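Glutamate--tRNA ligase (Elizabethkingia anophelis, PDB 6B1Z) probably attaches glutamate to its cognate tRNA in an ATP-dependent reaction, as a class I aminoacyl-tRNA synthetase. Local coordinates at residues G27-A32 against A306-V311; T109-L114 against K172-R177; E51-Q56 against P208-A213; G408-H413 against K483-P488. One frame throughout, in Å; residues are numbered along the deposited sequence.

Contact 1: residues G27-A32 against A306-V311; sequences GGVRTA and AFINMV
V29 and V311 point toward the opposite helix, and two close points of packing form around them. In the first, V311 CG1 sits 3.6 Å from R30 CB and equally near R30 CA, pressed against the backbone of the first helix. In the second, one methyl of V29 does all the work. CG1 lies anti to the backbone N (chi1 174°), and this brings it against both F307 and I308. V29 CG1 is 3.9 Å from F307 CE2, and V29 CG1 is also 3.9 Å from I308 CD1. V29 CG1 and V311 CG1 are slightly further apart, at 4.2 Å. Within its own helix, V311 CG2 lies 3.9 Å above one face of the F307 ring, toward the rim.

The short segments cross almost perpendicularly (-87°), with axes 10.2 Å apart. The first belongs to helix 26-41 of the class I catalytic domain. G27 and G28 end its HIGH-type signature, which reads HLGG here. The second is part of helix 304-312, which follows the KMSKS-type loop in sequence. No hydrogen bond joins the segments.

The other flank of helix 26-41 is looser. T31 points away from helix 304-312, and G27, G28 and T31 are partly exposed. The CB and CG of R30 pack on V311, while its guanidinium leads away to bond the carbonyl oxygens of S257 and L314. I73 of helix 62-73 packs against V29, F307 and I308.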
loop_
_atom_site.group_PDB
_atom_site.type_symbol
_atom_site.label_atom_id
_atom_site.label_comp_id
_atom_site.label_asym_id
_atom_site.label_seq_id
_atom_site.Cartn_x
_atom_site.Cartn_y
_atom_site.Cartn_z
ATOM N N GLY A 27 2.346 3.322 3.308
ATOM C CA GLY A 27 3.712 3.678 3.661
ATOM C C GLY A 27 4.629 2.473 3.758
ATOM O O GLY A 27 5.789 2.527 3.345
ATOM N N GLY A 28 4.123 1.358 4.302
ATOM C CA GLY A 28 4.949 0.169 4.411
ATOM C C GLY A 28 5.234 -0.481 3.069
ATOM O O GLY A 28 6.339 -0.960 2.826
ATOM N N VAL A 29 4.240 -0.493 2.176
ATOM C CA VAL A 29 4.462 -0.978 0.817
ATOM C C VAL A 29 5.541 -0.159 0.135
ATOM O O VAL A 29 6.421 -0.709 -0.542
ATOM C CB VAL A 29 3.150 -0.927 0.017
ATOM C CG1 VAL A 29 3.403 -1.289 -1.461
ATOM C CG2 VAL A 29 2.118 -1.862 0.646
ATOM N N ARG A 30 5.487 1.168 0.301
ATOM C CA ARG A 30 6.489 2.031 -0.332
ATOM C C ARG A 30 7.881 1.763 0.212
ATOM O O ARG A 30 8.853 1.713 -0.558
ATOM C CB ARG A 30 6.138 3.508 -0.174
ATOM C CG ARG A 30 7.068 4.415 -1.020
ATOM C CD ARG A 30 6.865 5.891 -0.786
ATOM N NE ARG A 30 7.041 6.232 0.620
ATOM C CZ ARG A 30 6.788 7.427 1.134
ATOM N NH1 ARG A 30 6.398 8.439 0.360
ATOM N NH2 ARG A 30 6.940 7.605 2.436
ATOM N N THR A 31 8.005 1.600 1.531
ATOM C CA THR A 31 9.308 1.290 2.110
ATOM C C THR A 31 9.854 -0.017 1.556
ATOM O O THR A 31 11.019 -0.092 1.134
ATOM C CB THR A 31 9.204 1.241 3.631
ATOM O OG1 THR A 31 8.928 2.564 4.109
ATOM C CG2 THR A 31 10.537 0.740 4.223
ATOM N N ALA A 32 9.019 -1.064 1.533
ATOM C CA ALA A 32 9.443 -2.334 0.956
ATOM C C ALA A 32 9.865 -2.172 -0.502
ATOM O O ALA A 32 10.881 -2.737 -0.920
ATOM C CB ALA A 32 8.313 -3.370 1.067
ATOM N N ALA A 306 0.041 -1.620 -11.896
ATOM C CA ALA A 306 -0.405 -0.231 -11.790
ATOM C C ALA A 306 -0.292 0.265 -10.361
ATOM O O ALA A 306 0.137 1.402 -10.125
ATOM C CB ALA A 306 -1.846 -0.110 -12.277
ATOM N N PHE A 307 -0.674 -0.582 -9.406
ATOM C CA PHE A 307 -0.558 -0.247 -7.992
ATOM C C PHE A 307 0.874 0.118 -7.613
ATOM O O PHE A 307 1.109 1.161 -6.986
ATOM C CB PHE A 307 -1.055 -1.425 -7.159
ATOM C CG PHE A 307 -0.874 -1.234 -5.670
ATOM C CD1 PHE A 307 -1.593 -0.261 -4.997
ATOM C CD2 PHE A 307 0.002 -2.048 -4.963
ATOM C CE1 PHE A 307 -1.432 -0.087 -3.619
ATOM C CE2 PHE A 307 0.178 -1.894 -3.591
ATOM C CZ PHE A 307 -0.545 -0.921 -2.920
ATOM N N ILE A 308 1.845 -0.731 -7.971
ATOM C CA ILE A 308 3.207 -0.469 -7.512
ATOM C C ILE A 308 3.842 0.688 -8.288
ATOM O O ILE A 308 4.663 1.431 -7.733
ATOM C CB ILE A 308 4.034 -1.772 -7.547
ATOM C CG1 ILE A 308 5.227 -1.644 -6.590
ATOM C CG2 ILE A 308 4.435 -2.143 -8.985
ATOM C CD1 ILE A 308 4.805 -1.443 -5.125
ATOM N N ASN A 309 3.432 0.912 -9.544
ATOM C CA ASN A 309 3.856 2.111 -10.266
ATOM C C ASN A 309 3.377 3.370 -9.534
ATOM O O ASN A 309 4.134 4.343 -9.375
ATOM C CB ASN A 309 3.307 2.032 -11.711
ATOM C CG ASN A 309 4.012 2.969 -12.713
ATOM O OD1 ASN A 309 3.882 2.780 -13.925
ATOM N ND2 ASN A 309 4.700 4.005 -12.228
ATOM N N MET A 310 2.126 3.358 -9.074
ATOM C CA MET A 310 1.584 4.499 -8.337
ATOM C C MET A 310 2.354 4.726 -7.035
ATOM O O MET A 310 2.741 5.859 -6.709
ATOM C CB MET A 310 0.097 4.255 -8.069
ATOM C CG MET A 310 -0.598 5.345 -7.240
ATOM S SD MET A 310 -0.395 5.152 -5.450
ATOM C CE MET A 310 -1.381 3.705 -5.141
ATOM N N VAL A 311 2.604 3.647 -6.291
ATOM C CA VAL A 311 3.281 3.787 -5.001
ATOM C C VAL A 311 4.690 4.327 -5.186
ATOM O O VAL A 311 5.146 5.189 -4.421
ATOM C CB VAL A 311 3.275 2.436 -4.258
ATOM C CG1 VAL A 311 4.147 2.526 -2.987
ATOM C CG2 VAL A 311 1.840 2.056 -3.859
#

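Contact 2: residues T109-L114 against K172-R177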
loop_
_atom_site.group_PDB
_atom_site.type_symbol
_atom_site.label_atom_id
_atom_site.label_comp_id
_atom_site.label_asym_id
_atom_site.label_seq_id
_atom_site.Cartn_x
_atom_site.Cartn_y
_atom_site.Cartn_z
ATOM N N THR A 109 29.559 -1.458 29.505
ATOM C CA THR A 109 29.813 -0.076 29.117
ATOM C C THR A 109 29.119 0.888 30.076
ATOM O O THR A 109 28.281 0.504 30.891
ATOM C CB THR A 109 29.325 0.209 27.688
ATOM O OG1 THR A 109 27.902 0.385 27.676
ATOM C CG2 THR A 109 29.678 -0.920 26.729
ATOM N N ASP A 110 29.454 2.170 29.938
ATOM C CA ASP A 110 28.733 3.214 30.648
ATOM C C ASP A 110 27.539 3.733 29.863
ATOM O O ASP A 110 27.058 4.840 30.133
ATOM C CB ASP A 110 29.670 4.373 30.995
ATOM C CG ASP A 110 30.725 3.980 32.011
ATOM O OD1 ASP A 110 31.928 4.044 31.678
ATOM O OD2 ASP A 110 30.345 3.586 33.137
ATOM N N TYR A 111 27.044 2.967 28.894
ATOM C CA TYR A 111 25.900 3.397 28.120
ATOM C C TYR A 111 24.607 2.703 28.518
ATOM O O TYR A 111 23.577 2.957 27.883
ATOM C CB TYR A 111 26.147 3.168 26.623
ATOM C CG TYR A 111 27.099 4.145 25.982
ATOM C CD1 TYR A 111 28.416 3.795 25.742
ATOM C CD2 TYR A 111 26.664 5.415 25.594
ATOM C CE1 TYR A 111 29.294 4.684 25.128
ATOM C CE2 TYR A 111 27.529 6.309 24.988
ATOM C CZ TYR A 111 28.842 5.935 24.753
ATOM O OH TYR A 111 29.708 6.816 24.149
ATOM N N ALA A 112 24.632 1.849 29.543
ATOM C CA ALA A 112 23.438 1.130 29.969
ATOM C C ALA A 112 23.394 1.021 31.487
ATOM O O ALA A 112 24.432 0.972 32.161
ATOM C CB ALA A 112 23.370 -0.276 29.338
ATOM N N TYR A 113 22.177 0.957 32.024
ATOM C CA TYR A 113 21.992 0.803 33.458
ATOM C C TYR A 113 20.689 0.054 33.721
ATOM O O TYR A 113 19.860 -0.122 32.824
ATOM C CB TYR A 113 22.035 2.170 34.163
ATOM C CG TYR A 113 20.911 3.149 33.874
ATOM C CD1 TYR A 113 19.791 3.198 34.696
ATOM C CD2 TYR A 113 20.983 4.062 32.818
ATOM C CE1 TYR A 113 18.778 4.110 34.476
ATOM C CE2 TYR A 113 19.950 4.993 32.589
ATOM C CZ TYR A 113 18.859 5.000 33.432
ATOM O OH TYR A 113 17.846 5.894 33.231
ATOM N N LEU A 114 20.520 -0.392 34.966
ATOM C CA LEU A 114 19.352 -1.170 35.372
ATOM C C LEU A 114 18.320 -0.259 36.025
ATOM O O LEU A 114 18.670 0.625 36.812
ATOM C CB LEU A 114 19.749 -2.273 36.356
ATOM C CG LEU A 114 21.009 -3.090 36.040
ATOM C CD1 LEU A 114 21.225 -4.147 37.117
ATOM C CD2 LEU A 114 20.925 -3.709 34.665
ATOM N N LYS A 172 21.839 4.942 28.816
ATOM C CA LYS A 172 22.230 6.123 29.602
ATOM C C LYS A 172 22.579 7.271 28.654
ATOM O O LYS A 172 23.699 7.356 28.138
ATOM C CB LYS A 172 23.392 5.784 30.524
ATOM C CG LYS A 172 23.743 6.897 31.512
ATOM C CD LYS A 172 24.918 6.456 32.380
ATOM C CE LYS A 172 25.306 7.531 33.372
ATOM N NZ LYS A 172 26.080 8.614 32.721
ATOM N N MET A 173 21.626 8.173 28.437
ATOM C CA MET A 173 21.860 9.275 27.509
ATOM C C MET A 173 23.000 10.144 28.022
ATOM O O MET A 173 22.975 10.560 29.191
ATOM C CB MET A 173 20.621 10.148 27.340
ATOM C CG MET A 173 19.836 9.864 26.105
ATOM S SD MET A 173 20.767 10.171 24.587
ATOM C CE MET A 173 19.775 9.084 23.549
ATOM N N PRO A 174 24.008 10.429 27.192
ATOM C CA PRO A 174 25.086 11.337 27.598
ATOM C C PRO A 174 24.565 12.709 28.003
ATOM O O PRO A 174 23.527 13.170 27.520
ATOM C CB PRO A 174 25.958 11.439 26.335
ATOM C CG PRO A 174 25.690 10.170 25.578
ATOM C CD PRO A 174 24.253 9.794 25.879
ATOM N N LEU A 175 25.313 13.354 28.901
ATOM C CA LEU A 175 25.065 14.745 29.282
ATOM C C LEU A 175 25.541 15.706 28.189
ATOM O O LEU A 175 26.724 15.712 27.829
ATOM C CB LEU A 175 25.766 15.043 30.607
ATOM C CG LEU A 175 25.691 16.501 31.108
ATOM C CD1 LEU A 175 24.244 16.928 31.290
ATOM C CD2 LEU A 175 26.477 16.692 32.391
ATOM N N ASP A 176 24.618 16.531 27.675
ATOM C CA ASP A 176 24.953 17.706 26.866
ATOM C C ASP A 176 25.976 17.390 25.770
ATOM O O ASP A 176 27.042 17.997 25.664
ATOM C CB ASP A 176 25.453 18.827 27.786
ATOM C CG ASP A 176 25.610 20.164 27.072
ATOM O OD1 ASP A 176 25.073 20.328 25.963
ATOM O OD2 ASP A 176 26.302 21.064 27.620
ATOM N N ARG A 177 25.625 16.412 24.936
ATOM C CA ARG A 177 26.481 15.998 23.840
ATOM C C ARG A 177 25.766 16.282 22.528
ATOM O O ARG A 177 24.573 15.985 22.395
ATOM C CB ARG A 177 26.833 14.512 23.982
ATOM C CG ARG A 177 27.787 14.028 22.906
ATOM C CD ARG A 177 28.201 12.570 23.140
ATOM N NE ARG A 177 28.798 12.048 21.919
ATOM C CZ ARG A 177 29.101 10.764 21.739
ATOM N NH1 ARG A 177 28.921 9.901 22.733
ATOM N NH2 ARG A 177 29.604 10.356 20.580
HETATM O O HOH W 1 26.421 7.714 28.950
HETATM O O HOH W 2 28.747 7.366 31.780
HETATM O O HOH W 3 29.275 9.919 25.559
#
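Y111 O takes the backbone N-H of K172 from well above its carbonyl plane. The donor lies 60° out of that plane, so the bond does not use a lone-pair direction. It is nevertheless short, 2.8 Å from K172 N to Y111 O, and nearly straight at the hydrogen (169°). It is the one direct hydrogen bond between the segments, and it sits just before strand 112-115 begins and just after strand 168-171 ends.

The K172 side chain passes D110 O and crosses Y113 at about a right angle. Its CG is anti to the backbone N (chi1 -172°) and the chain stays extended as far as CE, which lays CD 3.5 Å from D110 O. K172 CB meets the edge of the Y113 ring, 3.7 Å from CD2. Water 1 bridges D110 O and K172 O, donating to both. Water 2 accepts from K172 NZ and gives only a weak bond to D110 O.

At the far end, Y111 and R177 cross at about a right angle. Y111 OH lies at the edge of the guanidinium, near its plane. Water 3 accepts from R177 NH1 at 2.8 Å and has a weak link to Y111 OH. T109 OG1 accepts from Y111 N, an ST turn.

The three-stranded antiparallel sheet here belongs to the insertion in the catalytic domain that in relatives contacts the tRNA acceptor arm. R177 forms a salt bridge to E244, which also bonds Y111 OH weakly. The carboxylate thus probably offsets the arginine charge, while the three waters bridge polar atoms of the two segments, two of them through one weak link each.

Contact 3: residues E51-Q56 against P208-A213; sequences EDTDTQ and PTYHFA
Y210 reaches across to E51, T53 and D54 from the first turn of helix 210-220. The loop 51-56 follows strand 45-48 of the Rossmann-type catalytic domain. In GluRS relatives these two elements line the glutamate pocket, and a formate lying near E51 is consistent with that. The tyrosine is modelled in two conformers; in one, its OH is 3.5 Å from D54 CB. In this conformer Y210 CE1 is 3.7 Å from T53 OG1. The T53 and Y210 side chains run alongside each other, pointing opposite ways.

No direct hydrogen bond joins the segments, and two waters bridge them. Water 4 donates to E51 O, accepts from D54 N at 2.8 Å and lies in the plane of the Y210 ring at its edge, within bonding distance of OH. Water 5 lies 2.7 Å from T53 OG1 and donates to P208 O.

Further out, the E51 carboxylate forms a salt bridge to R49 and accepts a weak bond from N214. K203 bonds T53 O weakly. D54 is the centre of an inverse gamma turn. T209 holds the N-cap position, and its OG1 bonds V200 O. One turn on, A213 N donates to T209 O at 2.9 Å.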
loop_
_atom_site.group_PDB
_atom_site.type_symbol
_atom_site.label_atom_id
_atom_site.label_comp_id
_atom_site.label_asym_id
_atom_site.label_seq_id
_atom_site.Cartn_x
_atom_site.Cartn_y
_atom_site.Cartn_z
ATOM N N GLU A 51 9.531 -8.575 12.913
ATOM C CA GLU A 51 9.764 -7.889 14.174
ATOM C C GLU A 51 8.692 -8.303 15.174
ATOM O O GLU A 51 7.767 -7.552 15.486
ATOM C CB GLU A 51 9.758 -6.388 13.942
ATOM C CG GLU A 51 10.613 -5.991 12.777
ATOM C CD GLU A 51 12.040 -5.784 13.189
ATOM O OE1 GLU A 51 12.245 -4.890 14.042
ATOM O OE2 GLU A 51 12.931 -6.523 12.699
ATOM N N ASP A 52 8.822 -9.535 15.663
ATOM C CA ASP A 52 7.786 -10.137 16.490
ATOM C C ASP A 52 8.200 -10.286 17.952
ATOM O O ASP A 52 7.771 -11.230 18.619
ATOM C CB ASP A 52 7.355 -11.495 15.920
ATOM C CG ASP A 52 8.485 -12.520 15.895
ATOM O OD1 ASP A 52 9.667 -12.114 15.925
ATOM O OD2 ASP A 52 8.182 -13.734 15.839
ATOM N N THR A 53 9.001 -9.355 18.489
ATOM C CA THR A 53 9.318 -9.437 19.916
ATOM C C THR A 53 8.238 -8.842 20.813
ATOM O O THR A 53 8.229 -9.134 22.015
ATOM C CB THR A 53 10.644 -8.746 20.246
ATOM O OG1 THR A 53 10.619 -7.390 19.790
ATOM C CG2 THR A 53 11.810 -9.493 19.611
ATOM N N ASP A 54 7.340 -8.013 20.280
ATOM C CA ASP A 54 6.260 -7.451 21.097
ATOM C C ASP A 54 5.072 -8.409 21.015
ATOM O O ASP A 54 4.110 -8.208 20.270
ATOM C CB ASP A 54 5.902 -6.042 20.641
ATOM C CG ASP A 54 5.078 -5.288 21.674
ATOM O OD1 ASP A 54 4.771 -5.874 22.733
ATOM O OD2 ASP A 54 4.742 -4.113 21.424
ATOM N N THR A 55 5.163 -9.471 21.818
ATOM C CA THR A 55 4.235 -10.594 21.726
ATOM C C THR A 55 2.784 -10.175 21.941
ATOM O O THR A 55 1.874 -10.791 21.374
ATOM C CB THR A 55 4.631 -11.667 22.742
ATOM O OG1 THR A 55 6.054 -11.835 22.729
ATOM C CG2 THR A 55 3.968 -12.996 22.409
ATOM N N GLN A 56 2.539 -9.139 22.741
ATOM C CA GLN A 56 1.161 -8.782 23.052
ATOM C C GLN A 56 0.498 -7.943 21.964
ATOM O O GLN A 56 -0.708 -7.690 22.053
ATOM C CB GLN A 56 1.089 -8.050 24.397
ATOM C CG GLN A 56 1.695 -6.659 24.417
ATOM C CD GLN A 56 1.694 -6.056 25.811
ATOM O OE1 GLN A 56 2.163 -6.676 26.767
ATOM N NE2 GLN A 56 1.154 -4.848 25.936
ATOM N N PRO A 208 14.845 -7.825 23.997
ATOM C CA PRO A 208 15.096 -6.427 23.648
ATOM C C PRO A 208 13.839 -5.725 23.163
ATOM O O PRO A 208 12.885 -6.340 22.683
ATOM C CB PRO A 208 16.132 -6.523 22.525
ATOM C CG PRO A 208 15.793 -7.844 21.853
ATOM C CD PRO A 208 15.405 -8.756 23.001
ATOM N N THR A 209 13.853 -4.400 23.295
ATOM C CA THR A 209 12.931 -3.564 22.555
ATOM C C THR A 209 13.394 -3.457 21.107
ATOM O O THR A 209 14.526 -3.825 20.769
ATOM C CB THR A 209 12.854 -2.170 23.175
ATOM O OG1 THR A 209 14.137 -1.545 23.049
ATOM C CG2 THR A 209 12.442 -2.269 24.652
ATOM N N TYR A 210 12.517 -2.917 20.246
ATOM C CA TYR A 210 12.844 -2.773 18.827
ATOM C C TYR A 210 14.146 -2.011 18.626
ATOM O O TYR A 210 14.931 -2.325 17.727
ATOM C CB TYR A 210 11.731 -2.037 18.070
ATOM C CG TYR A 210 10.392 -2.730 17.957
ATOM C CD1 TYR A 210 10.282 -4.116 17.953
ATOM C CD2 TYR A 210 9.231 -1.981 17.830
ATOM C CE1 TYR A 210 9.038 -4.733 17.832
ATOM C CE2 TYR A 210 8.000 -2.582 17.714
ATOM C CZ TYR A 210 7.908 -3.953 17.715
ATOM O OH TYR A 210 6.668 -4.534 17.599
ATOM N N HIS A 211 14.382 -0.979 19.452
ATOM C CA HIS A 211 15.573 -0.156 19.271
ATOM C C HIS A 211 16.843 -0.997 19.338
ATOM O O HIS A 211 17.723 -0.887 18.476
ATOM C CB HIS A 211 15.620 0.931 20.339
ATOM C CG HIS A 211 14.510 1.928 20.242
ATOM N ND1 HIS A 211 14.373 2.794 19.180
ATOM C CD2 HIS A 211 13.495 2.210 21.095
ATOM C CE1 HIS A 211 13.312 3.559 19.377
ATOM N NE2 HIS A 211 12.770 3.234 20.536
ATOM N N PHE A 212 16.958 -1.824 20.379
ATOM C CA PHE A 212 18.165 -2.620 20.597
ATOM C C PHE A 212 18.198 -3.835 19.671
ATOM O O PHE A 212 19.243 -4.136 19.086
ATOM C CB PHE A 212 18.213 -3.036 22.066
ATOM C CG PHE A 212 19.562 -3.545 22.556
ATOM C CD1 PHE A 212 20.764 -3.052 22.057
ATOM C CD2 PHE A 212 19.601 -4.505 23.557
ATOM C CE1 PHE A 212 21.993 -3.525 22.554
ATOM C CE2 PHE A 212 20.820 -4.989 24.060
ATOM C CZ PHE A 212 22.012 -4.495 23.559
ATOM N N ALA A 213 17.060 -4.525 19.527
ATOM C CA ALA A 213 16.995 -5.671 18.617
ATOM C C ALA A 213 17.388 -5.278 17.198
ATOM O O ALA A 213 18.104 -6.028 16.516
ATOM C CB ALA A 213 15.592 -6.282 18.624
HETATM O O HOH W 4 6.706 -7.028 17.751
HETATM O O HOH W 5 10.220 -6.073 22.083
#

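Contact 4: residues G408-H413 against K483-P488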
loop_
_atom_site.group_PDB
_atom_site.type_symbol
_atom_site.label_atom_id
_atom_site.label_comp_id
_atom_site.label_asym_id
_atom_site.label_seq_id
_atom_site.Cartn_x
_atom_site.Cartn_y
_atom_site.Cartn_z
ATOM N N GLY A 408 -21.908 -1.523 -19.031
ATOM C CA GLY A 408 -22.347 -2.141 -20.272
ATOM C C GLY A 408 -23.493 -3.110 -20.070
ATOM O O GLY A 408 -23.571 -4.150 -20.743
ATOM N N LYS A 409 -24.414 -2.772 -19.164
ATOM C CA LYS A 409 -25.476 -3.718 -18.847
ATOM C C LYS A 409 -26.411 -3.941 -20.027
ATOM O O LYS A 409 -27.032 -5.006 -20.111
ATOM C CB LYS A 409 -26.250 -3.246 -17.614
ATOM C CG LYS A 409 -25.457 -3.395 -16.310
ATOM C CD LYS A 409 -26.277 -2.978 -15.104
ATOM C CE LYS A 409 -25.447 -3.045 -13.831
ATOM N NZ LYS A 409 -26.223 -2.607 -12.639
ATOM N N PHE A 410 -26.481 -2.986 -20.961
ATOM C CA PHE A 410 -27.297 -3.124 -22.167
ATOM C C PHE A 410 -26.827 -4.240 -23.088
ATOM O O PHE A 410 -27.575 -4.617 -23.992
ATOM C CB PHE A 410 -27.313 -1.805 -22.938
ATOM C CG PHE A 410 -25.966 -1.140 -22.998
ATOM C CD1 PHE A 410 -25.650 -0.110 -22.129
ATOM C CD2 PHE A 410 -25.003 -1.574 -23.899
ATOM C CE1 PHE A 410 -24.392 0.491 -22.157
ATOM C CE2 PHE A 410 -23.745 -0.982 -23.941
ATOM C CZ PHE A 410 -23.443 0.051 -23.069
ATOM N N PHE A 411 -25.619 -4.777 -22.899
ATOM C CA PHE A 411 -25.230 -5.940 -23.688
ATOM C C PHE A 411 -25.982 -7.185 -23.258
ATOM O O PHE A 411 -26.097 -8.135 -24.041
ATOM C CB PHE A 411 -23.723 -6.207 -23.576
ATOM C CG PHE A 411 -22.864 -5.223 -24.320
ATOM C CD1 PHE A 411 -22.908 -5.140 -25.707
ATOM C CD2 PHE A 411 -21.977 -4.409 -23.636
ATOM C CE1 PHE A 411 -22.094 -4.247 -26.393
ATOM C CE2 PHE A 411 -21.169 -3.505 -24.317
ATOM C CZ PHE A 411 -21.230 -3.428 -25.696
ATOM N N PHE A 412 -26.495 -7.196 -22.031
ATOM C CA PHE A 412 -27.057 -8.387 -21.418
ATOM C C PHE A 412 -28.511 -8.237 -20.993
ATOM O O PHE A 412 -29.173 -9.256 -20.764
ATOM C CB PHE A 412 -26.215 -8.781 -20.194
ATOM C CG PHE A 412 -24.733 -8.692 -20.431
ATOM C CD1 PHE A 412 -24.066 -9.697 -21.119
ATOM C CD2 PHE A 412 -24.010 -7.598 -19.982
ATOM C CE1 PHE A 412 -22.706 -9.615 -21.344
ATOM C CE2 PHE A 412 -22.648 -7.510 -20.205
ATOM C CZ PHE A 412 -21.998 -8.519 -20.886
ATOM N N HIS A 413 -29.024 -7.011 -20.891
ATOM C CA HIS A 413 -30.373 -6.750 -20.392
ATOM C C HIS A 413 -31.045 -5.701 -21.263
ATOM O O HIS A 413 -30.435 -4.674 -21.577
ATOM C CB HIS A 413 -30.343 -6.259 -18.938
ATOM C CG HIS A 413 -29.488 -7.088 -18.031
ATOM N ND1 HIS A 413 -29.849 -8.353 -17.618
ATOM C CD2 HIS A 413 -28.294 -6.827 -17.446
ATOM C CE1 HIS A 413 -28.913 -8.837 -16.821
ATOM N NE2 HIS A 413 -27.957 -7.932 -16.702
ATOM N N LYS A 483 -26.158 6.519 -24.340
ATOM C CA LYS A 483 -24.818 6.124 -23.940
ATOM C C LYS A 483 -24.453 4.838 -24.675
ATOM O O LYS A 483 -25.192 4.360 -25.543
ATOM C CB LYS A 483 -24.723 5.970 -22.419
ATOM C CG LYS A 483 -25.577 4.861 -21.858
ATOM C CD LYS A 483 -25.565 4.837 -20.334
ATOM C CE LYS A 483 -26.245 3.573 -19.804
ATOM N NZ LYS A 483 -26.618 3.673 -18.363
ATOM N N GLY A 484 -23.286 4.299 -24.342
ATOM C CA GLY A 484 -22.826 3.058 -24.920
ATOM C C GLY A 484 -21.879 3.247 -26.088
ATOM O O GLY A 484 -21.556 4.369 -26.498
ATOM N N PRO A 485 -21.415 2.132 -26.652
ATOM C CA PRO A 485 -20.520 2.193 -27.812
ATOM C C PRO A 485 -21.277 2.499 -29.094
ATOM O O PRO A 485 -22.479 2.787 -29.051
ATOM C CB PRO A 485 -19.913 0.787 -27.841
ATOM C CG PRO A 485 -21.044 -0.073 -27.361
ATOM C CD PRO A 485 -21.797 0.747 -26.325
ATOM N N ASP A 486 -20.592 2.434 -30.236
ATOM C CA ASP A 486 -21.251 2.706 -31.506
ATOM C C ASP A 486 -22.432 1.762 -31.698
ATOM O O ASP A 486 -22.375 0.581 -31.342
ATOM C CB ASP A 486 -20.263 2.568 -32.669
ATOM C CG ASP A 486 -19.217 3.675 -32.690
ATOM O OD1 ASP A 486 -19.265 4.590 -31.833
ATOM O OD2 ASP A 486 -18.338 3.626 -33.573
ATOM N N VAL A 487 -23.517 2.301 -32.261
ATOM C CA VAL A 487 -24.764 1.538 -32.357
ATOM C C VAL A 487 -24.620 0.266 -33.185
ATOM O O VAL A 487 -25.129 -0.784 -32.757
ATOM C CB VAL A 487 -25.896 2.451 -32.869
ATOM C CG1 VAL A 487 -27.088 1.622 -33.294
ATOM C CG2 VAL A 487 -26.304 3.445 -31.792
ATOM N N PRO A 488 -23.976 0.273 -34.361
ATOM C CA PRO A 488 -23.864 -0.991 -35.110
ATOM C C PRO A 488 -23.075 -2.055 -34.366
ATOM O O PRO A 488 -23.338 -3.251 -34.550
ATOM C CB PRO A 488 -23.172 -0.569 -36.416
ATOM C CG PRO A 488 -23.484 0.882 -36.556
ATOM C CD PRO A 488 -23.431 1.403 -35.141
#
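F410 CG stands between the backbone N and the carbonyl carbon (chi1 42°), which turns the ring toward G484 and P485. F411 takes a different first torsion, with CG anti to the carbonyl carbon (chi1 -73°), and its CZ also arrives at P485. The proline is therefore met by two aromatic rings. P485 CD is 3.5 Å from F410 CE2, and P485 CG is 3.8 Å from F411 CZ. Both approaches are oblique to the rings.

The two phenylalanines also support each other. F410 CE2 lies 3.6 Å above one face of the F411 ring, toward its rim. On one face of F410, G408 CA packs in a similar off-centre way.

The backbone of G484, at phi 97°, comes close to the F410 ring, with G484 CA 3.6 Å from F410 CZ. K483 CE reaches the ring edge, near its plane, 4.3 Å from F410 CE1. K483 and G484 are exposed, whereas F410 and F411 are buried.

No hydrogen bond joins the segments directly. Two arginines bond the backbones: R475 of helix 467-479 reaches the carbonyl oxygens of K483 and P485, and R502 of helix 487-507 reaches F410 O. The K483 amine forms a salt bridge with E481. F410 packs on V479 and L490, and F411 on I390 and L393. The contact joins two interhelical loops in the all-helical anticodon-binding domain, the second leading into helix 487-507.

In the fold
Contacts 1, 2 and 3 belong to the catalytic region, and contact 4 to the anticodon-binding domain. Contact 1, at the HIGH-type helix, and contact 3, at the probable glutamate pocket, have centres about 25 Å apart and nearest atoms about 11 Å apart. Contact 2 lies farther out in the inserted domain, about 21 Å from contact 3 between centres. Its segments fall between those of contact 3 in sequence, and both pairs fall between those of contact 1. Contact 4 follows them all in the chain. Its centre is about 36 Å from contact 1 and about 74 Å from contact 2, reflecting the elongated shape that probably lets one subunit span acceptor arm and anticodon.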